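Local atomic coordinates of immune protein (Enterobacter cloacae, PDB entry 6D7Y), a protein that probably acts as the immunity protein that binds and neutralises the toxic C-terminal tip of the contact-dependent growth inhibition protein CdiA. Residues B[36-41]-B[57-62]. Sequence-based numbering, arbitrary orientation.
Sequences FSEDFF and LGFNGD
Glu-38 lies against the outer end of the Phe-59 ring, and this pair makes up most of the meeting between the loop after strand 30-36 and the turn that follows helix 50-58. The aliphatic part of the glutamate contributes first: CG of Glu-38 comes within 3.9 Å of CZ of Phe-59, and its CB is hardly farther off. A bend at chi2 (91°) then carries the carboxylate along the same end of the ring, where OE2 of Glu-38 approaches CE2 of Phe-59 to 3.5 Å. The two side chains cross at about a right angle, yet carboxylate and ring planes differ by just 9°; the oxygen reaches the ring obliquely. Phe-59 extends to meet the loop because its CG stands anti to the backbone N (chi1 -170°). An inverse gamma turn centred on Asp-39, with a weak Phe-40 N to Glu-38 O bond, brings Phe-40 to the same ring: its CB makes a looser apolar contact with CD1 of Phe-59 at 4.3 Å, while the end of the side chain leads away. That side chain also touches Leu-52 and Ser-55 of helix 50-58 and Leu-63.

The polar half of the contact runs through one water. It donates to OE2 of Glu-38 at 2.7 Å and to the carbonyl O of Asp-62 at 3.1 Å, and it is also hydrogen-bonded to OG of Ser-37 at 2.9 Å. Ser-37 OG is bonded to Tyr-64 N as well, which ties the water site to the start of strand 63-75. Lys-89 NZ is hydrogen-bonded to the carbonyl O of both Leu-57 and Phe-59.

No direct hydrogen bond joins the two segments. Glu-38 OE2 both touches the Phe-59 ring and accepts a water hydrogen, which suggests a modest, partly hydrated surface junction, the water reconciling two oxygen acceptors.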
loop_
_atom_site.group_PDB
_atom_site.type_symbol
_atom_site.label_atom_id
_atom_site.label_comp_id
_atom_site.label_asym_id
_atom_site.label_seq_id
_atom_site.Cartn_x
_atom_site.Cartn_y
_atom_site.Cartn_z
ATOM N N PHE B 36 2.023 -3.003 15.049
ATOM C CA PHE B 36 2.945 -4.099 14.693
ATOM C C PHE B 36 2.563 -5.459 15.285
ATOM O O PHE B 36 1.963 -5.513 16.362
ATOM C CB PHE B 36 4.303 -3.690 15.246
ATOM C CG PHE B 36 4.208 -3.124 16.630
ATOM C CD1 PHE B 36 4.233 -3.954 17.745
ATOM C CD2 PHE B 36 4.003 -1.759 16.818
ATOM C CE1 PHE B 36 4.102 -3.429 19.023
ATOM C CE2 PHE B 36 3.871 -1.229 18.090
ATOM C CZ PHE B 36 3.921 -2.064 19.195
ATOM N N SER B 37 2.950 -6.547 14.609
ATOM C CA SER B 37 2.639 -7.918 15.085
ATOM C C SER B 37 3.596 -8.437 16.184
ATOM O O SER B 37 3.311 -9.443 16.824
ATOM C CB SER B 37 2.515 -8.913 13.926
ATOM O OG SER B 37 3.667 -8.934 13.119
ATOM N N GLU B 38 4.750 -7.800 16.322
ATOM C CA GLU B 38 5.697 -8.060 17.429
ATOM C C GLU B 38 6.335 -6.710 17.693
ATOM O O GLU B 38 6.600 -5.974 16.744
ATOM C CB GLU B 38 6.798 -9.106 17.158
ATOM C CG GLU B 38 6.432 -10.579 17.366
ATOM C CD GLU B 38 5.908 -11.279 16.138
ATOM O OE1 GLU B 38 5.161 -12.269 16.291
ATOM O OE2 GLU B 38 6.254 -10.859 15.021
ATOM N N ASP B 39 6.558 -6.359 18.959
ATOM C CA ASP B 39 7.180 -5.065 19.270
ATOM C C ASP B 39 8.665 -5.131 18.873
ATOM O O ASP B 39 9.539 -5.439 19.691
ATOM C CB ASP B 39 6.997 -4.680 20.744
ATOM C CG ASP B 39 7.454 -3.251 21.037
ATOM O OD1 ASP B 39 7.632 -2.466 20.079
ATOM O OD2 ASP B 39 7.622 -2.908 22.227
ATOM N N PHE B 40 8.913 -4.843 17.596
ATOM C CA PHE B 40 10.252 -4.892 17.009
ATOM C C PHE B 40 10.914 -3.520 16.941
ATOM O O PHE B 40 12.137 -3.441 16.793
ATOM C CB PHE B 40 10.202 -5.507 15.591
ATOM C CG PHE B 40 9.669 -4.573 14.524
ATOM C CD1 PHE B 40 8.296 -4.407 14.324
ATOM C CD2 PHE B 40 10.545 -3.876 13.696
ATOM C CE1 PHE B 40 7.812 -3.549 13.341
ATOM C CE2 PHE B 40 10.065 -3.018 12.711
ATOM C CZ PHE B 40 8.695 -2.856 12.532
ATOM N N PHE B 41 10.124 -2.447 17.042
ATOM C CA PHE B 41 10.692 -1.105 16.949
ATOM C C PHE B 41 9.862 -0.117 17.777
ATOM O O PHE B 41 9.437 0.932 17.285
ATOM C CB PHE B 41 10.760 -0.710 15.466
ATOM C CG PHE B 41 11.838 0.278 15.140
ATOM C CD1 PHE B 41 13.167 -0.136 15.105
ATOM C CD2 PHE B 41 11.540 1.592 14.801
ATOM C CE1 PHE B 41 14.183 0.750 14.789
ATOM C CE2 PHE B 41 12.555 2.481 14.473
ATOM C CZ PHE B 41 13.879 2.059 14.471
ATOM N N LEU B 57 13.204 -5.926 8.320
ATOM C CA LEU B 57 13.748 -6.926 7.398
ATOM C C LEU B 57 14.634 -7.970 8.059
ATOM O O LEU B 57 14.707 -9.099 7.588
ATOM C CB LEU B 57 14.508 -6.250 6.267
ATOM C CG LEU B 57 13.639 -5.371 5.375
ATOM C CD1 LEU B 57 14.510 -4.581 4.420
ATOM C CD2 LEU B 57 12.575 -6.181 4.630
ATOM N N GLY B 58 15.305 -7.597 9.142
ATOM C CA GLY B 58 16.182 -8.528 9.849
ATOM C C GLY B 58 15.462 -9.409 10.852
ATOM O O GLY B 58 16.072 -10.307 11.425
ATOM N N PHE B 59 14.165 -9.172 11.060
ATOM C CA PHE B 59 13.405 -9.951 12.039
ATOM C C PHE B 59 13.302 -11.424 11.654
ATOM O O PHE B 59 12.927 -11.758 10.532
ATOM C CB PHE B 59 12.002 -9.362 12.237
ATOM C CG PHE B 59 11.246 -9.970 13.390
ATOM C CD1 PHE B 59 11.475 -9.529 14.698
ATOM C CD2 PHE B 59 10.300 -10.964 13.180
ATOM C CE1 PHE B 59 10.779 -10.080 15.766
ATOM C CE2 PHE B 59 9.601 -11.516 14.244
ATOM C CZ PHE B 59 9.842 -11.075 15.539
ATOM N N ASN B 60 13.622 -12.293 12.608
ATOM C CA ASN B 60 13.579 -13.734 12.400
ATOM C C ASN B 60 12.123 -14.225 12.465
ATOM O O ASN B 60 11.603 -14.506 13.549
ATOM C CB ASN B 60 14.452 -14.424 13.464
ATOM C CG ASN B 60 14.578 -15.922 13.254
ATOM O OD1 ASN B 60 14.448 -16.422 12.139
ATOM N ND2 ASN B 60 14.868 -16.643 14.329
ATOM N N GLY B 61 11.466 -14.289 11.299
ATOM C CA GLY B 61 10.066 -14.746 11.187
ATOM C C GLY B 61 9.145 -13.755 10.471
ATOM O O GLY B 61 9.555 -12.652 10.143
ATOM N N ASP B 62 7.902 -14.167 10.227
ATOM C CA ASP B 62 6.902 -13.312 9.551
ATOM C C ASP B 62 6.552 -12.135 10.452
ATOM O O ASP B 62 6.406 -12.306 11.670
ATOM C CB ASP B 62 5.649 -14.107 9.231
ATOM C CG ASP B 62 5.927 -15.291 8.334
ATOM O OD1 ASP B 62 7.005 -15.332 7.728
ATOM O OD2 ASP B 62 5.058 -16.175 8.235
HETATM O O HOH W 1 4.082 -11.770 13.688
#